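Local coordinates for protein endonuclease V (Homo sapiens, PDB 6OZE) that probably cleaves inosine-containing RNA as a metal-dependent endoribonuclease with an RNase H-like fold, at residues E4-S7 with L8-R11; P82-S85 with G86-A89. The protein carries 4 engineered substitutions. One frame throughout, in Å; residues are numbered along the deposited sequence. Where two conformers were deposited one is given.

Interaction 1 spans about two turns of helix 3-17 near the N-terminus, and interaction 2 is the loop between strand 69-78 and helix 89-106; their centres lie about 11 Å apart, and their side chains pack together. CH2 of Trp-9 reaches to 3.5 Å from the carbonyl O of Pro-82, and CE3 of the same indole is 3.7 Å from CB of Phe-87. Beside them, CG of Lys-10 lies 3.5 Å from CZ of Phe-87, and CD2 of Leu-6 meets CG2 of Val-84 at 3.9 Å. The helix thus backs the loop. The residues seen to bind the two sodium ions belong to neither interaction.

Interaction 1 of 2, residues E4-S7 with L8-R11; sequences ETLS and LWKR
Thr-5 turns its methyl CG2 anti to the backbone N, and Trp-9, with chi1 at -89° and chi2 at -3°, swings its indole beneath that methyl. The two side chains run alongside each other, pointing the same way, and CG2 sits over the ring face, 4.1 Å from the centroid of the six-membered ring and 13° off its normal, a CH-pi contact. Leu-6 crosses the same indole at a slant: its CD2 lies 3.7 Å from CE3 of Trp-9. All three belong to helix 3-17, where spacings of i to i+4 and i to i+3 set these side chains beside the ring. Four successive helical bonds fix the spacing, among them Trp-9 N to Thr-5 O at 2.8 Å and Lys-10 N to Leu-6 O, also 2.8 Å. Beyond these turns Trp-9 stacks on Phe-90. An alanine at Trp-9 would remove the indole, and would probably leave the methyls of Thr-5 and Leu-6 without their aromatic partner and Phe-90 without its stack. On another flank of the helix, the isobutyl group of Leu-8 folds back over the preceding turn, with CG 3.4 Å from the carbonyl O of Glu-4.

Interaction 2 of 2, residues P82-S85 with G86-A89; sequences PYVS and GFLA
Phe-87 folds back on Val-84 across a type II beta turn that runs from Val-84 to Phe-87. The sequence here, Pro-Tyr-Val-Ser-Gly, lies where bacterial endonuclease V relatives carry the Pro-Tyr-Ile-Pro wedge motif that pushes into the nucleic acid at the lesion, so the loop may serve a related purpose in this enzyme. The turn is closed by the backbone N of Phe-87, which donates to Val-84 O at 2.9 Å with a bent N-H...O angle of 141°. Gly-86 holds the third position with phi at 95°, where a CB would be jammed against the carbonyl O of Ser-85.

From its root, the Phe-87 side chain first meets the turn's own carbonyl: CB is 3.4 Å from Val-84 O, which lies at the edge of the ring and in its plane, with CG farther off. Chi1 of -61° puts CG beside the backbone N and anti to the carbonyl carbon, sending the ring alongside the valine. One ortho carbon, CD2, lies 3.6 Å from CG1 of Val-84 and 3.5 Å from the carbonyl O of Ser-85; CE2 follows the same two atoms at slightly longer range. The other ortho carbon, CD1, comes within 3.8 Å of CE3 of Trp-9 on helix 3-17. At the tip CE1 and CZ rest on CG of Lys-10. The side chain also touches Gln-13 and Arg-126, and Gln-13 NE2 is hydrogen-bonded to Gly-86 O and so ties the turn to that helix.

A water bridges the two arms of the loop: it donates to Pro-82 O at 2.6 Å and, weakly, to Phe-87 O at 2.9 Å, and it accepts the backbone N-H of Val-84, whose N stands 3.0 Å from the water oxygen.

Interaction 1 of 2, residues E4-S7 with L8-R11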
# COMPACT_ATOMS: atom_id res chain seq x y z
N GLU A 4 26.00 3.65 10.73
CA GLU A 4 26.03 2.20 10.56
C GLU A 4 24.63 1.63 10.42
O GLU A 4 24.41 0.69 9.65
CB GLU A 4 26.76 1.54 11.73
CG GLU A 4 27.10 0.07 11.51
CD GLU A 4 27.60 -0.62 12.76
OE1 GLU A 4 27.02 -0.37 13.85
OE2 GLU A 4 28.56 -1.40 12.67
N THR A 5 23.66 2.21 11.13
CA THR A 5 22.28 1.74 11.03
C THR A 5 21.71 1.99 9.65
O THR A 5 21.09 1.10 9.05
CB THR A 5 21.41 2.40 12.10
OG1 THR A 5 21.81 1.94 13.40
CG2 THR A 5 19.93 2.06 11.88
N LEU A 6 21.90 3.20 9.11
CA LEU A 6 21.42 3.48 7.76
C LEU A 6 22.11 2.59 6.74
O LEU A 6 21.46 2.08 5.82
CB LEU A 6 21.62 4.96 7.41
CG LEU A 6 20.61 5.96 7.97
CD1 LEU A 6 20.69 7.27 7.19
CD2 LEU A 6 19.20 5.40 7.93
N SER A 7 23.42 2.39 6.89
CA SER A 7 24.15 1.53 5.96
C SER A 7 23.59 0.12 5.95
O SER A 7 23.37 -0.47 4.89
CB SER A 7 25.64 1.52 6.31
OG SER A 7 26.33 0.56 5.54
N LEU A 8 23.34 -0.45 7.14
CA LEU A 8 22.79 -1.80 7.21
C LEU A 8 21.34 -1.86 6.75
O LEU A 8 20.92 -2.86 6.16
CB LEU A 8 22.96 -2.36 8.62
CG LEU A 8 24.42 -2.63 8.98
CD1 LEU A 8 24.53 -3.11 10.40
CD2 LEU A 8 25.03 -3.65 8.03
N TRP A 9 20.55 -0.81 7.02
CA TRP A 9 19.19 -0.75 6.48
C TRP A 9 19.22 -0.73 4.95
O TRP A 9 18.43 -1.42 4.30
CB TRP A 9 18.49 0.51 7.00
CG TRP A 9 17.76 0.33 8.28
CD1 TRP A 9 17.61 -0.82 9.00
CD2 TRP A 9 17.07 1.35 9.01
NE1 TRP A 9 16.87 -0.59 10.13
CE2 TRP A 9 16.52 0.74 10.16
CE3 TRP A 9 16.85 2.71 8.80
CZ2 TRP A 9 15.78 1.45 11.10
CZ3 TRP A 9 16.11 3.42 9.73
CH2 TRP A 9 15.58 2.79 10.86
N LYS A 10 20.10 0.09 4.37
CA LYS A 10 20.23 0.12 2.92
C LYS A 10 20.59 -1.25 2.37
O LYS A 10 20.04 -1.69 1.35
CB LYS A 10 21.30 1.13 2.51
CG LYS A 10 20.86 2.58 2.60
CD LYS A 10 22.04 3.50 2.26
CE LYS A 10 21.73 4.95 2.59
NZ LYS A 10 22.93 5.81 2.36
N ARG A 11 21.50 -1.94 3.05
CA ARG A 11 21.91 -3.26 2.58
C ARG A 11 20.75 -4.26 2.69
O ARG A 11 20.60 -5.13 1.83
CB ARG A 11 23.11 -3.73 3.40
CG ARG A 11 23.93 -4.76 2.69
CD ARG A 11 24.05 -6.00 3.53
NE ARG A 11 25.30 -6.04 4.27
CZ ARG A 11 25.79 -7.15 4.81
NH1 ARG A 11 25.13 -8.29 4.70
NH2 ARG A 11 26.94 -7.11 5.47

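Interaction 2 of 2, residues P82-S85 with G86-A89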
# COMPACT_ATOMS: atom_id res chain seq x y z
N PRO A 82 14.14 4.61 14.41
CA PRO A 82 14.23 6.02 14.01
C PRO A 82 13.56 6.26 12.66
O PRO A 82 13.47 5.38 11.81
CB PRO A 82 15.74 6.27 13.93
CG PRO A 82 16.37 4.91 13.88
CD PRO A 82 15.46 4.01 14.65
N TYR A 83 13.07 7.49 12.50
CA TYR A 83 12.38 7.91 11.29
C TYR A 83 13.41 8.54 10.36
O TYR A 83 14.02 9.56 10.71
CB TYR A 83 11.28 8.91 11.65
CG TYR A 83 10.51 9.47 10.47
CD1 TYR A 83 9.23 9.03 10.18
CD2 TYR A 83 11.06 10.47 9.66
CE1 TYR A 83 8.51 9.55 9.11
CE2 TYR A 83 10.36 10.99 8.60
CZ TYR A 83 9.09 10.53 8.32
OH TYR A 83 8.39 11.05 7.26
N VAL A 84 13.61 7.94 9.19
CA VAL A 84 14.50 8.47 8.17
C VAL A 84 13.80 8.33 6.83
O VAL A 84 13.33 7.24 6.49
CB VAL A 84 15.85 7.72 8.12
CG1 VAL A 84 16.77 8.35 7.08
CG2 VAL A 84 16.51 7.71 9.49
N SER A 85 13.72 9.42 6.07
CA SER A 85 13.05 9.39 4.78
C SER A 85 13.67 8.32 3.89
O SER A 85 14.90 8.26 3.73
CB SER A 85 13.15 10.75 4.10
OG SER A 85 12.38 11.71 4.79
N GLY A 86 12.82 7.48 3.30
CA GLY A 86 13.27 6.36 2.50
C GLY A 86 13.34 5.06 3.26
O GLY A 86 13.60 4.02 2.64
N PHE A 87 13.12 5.08 4.57
CA PHE A 87 13.27 3.92 5.43
C PHE A 87 12.05 3.71 6.33
O PHE A 87 12.14 2.99 7.34
CB PHE A 87 14.54 4.05 6.27
CG PHE A 87 15.79 4.14 5.45
CD1 PHE A 87 16.44 2.99 5.04
CD2 PHE A 87 16.33 5.37 5.10
CE1 PHE A 87 17.60 3.06 4.29
CE2 PHE A 87 17.49 5.46 4.35
CZ PHE A 87 18.13 4.30 3.94
N LEU A 88 10.92 4.33 5.99
CA LEU A 88 9.71 4.20 6.81
C LEU A 88 9.33 2.75 7.02
O LEU A 88 8.82 2.39 8.10
CB LEU A 88 8.55 4.95 6.15
CG LEU A 88 7.17 4.78 6.81
CD1 LEU A 88 7.18 5.26 8.25
CD2 LEU A 88 6.09 5.50 6.01
N ALA A 89 9.56 1.89 6.02
CA ALA A 89 9.13 0.51 6.15
C ALA A 89 9.75 -0.18 7.36
O ALA A 89 9.14 -1.07 7.94
CB ALA A 89 9.43 -0.27 4.86
O HOH W 1 12.68 5.04 9.33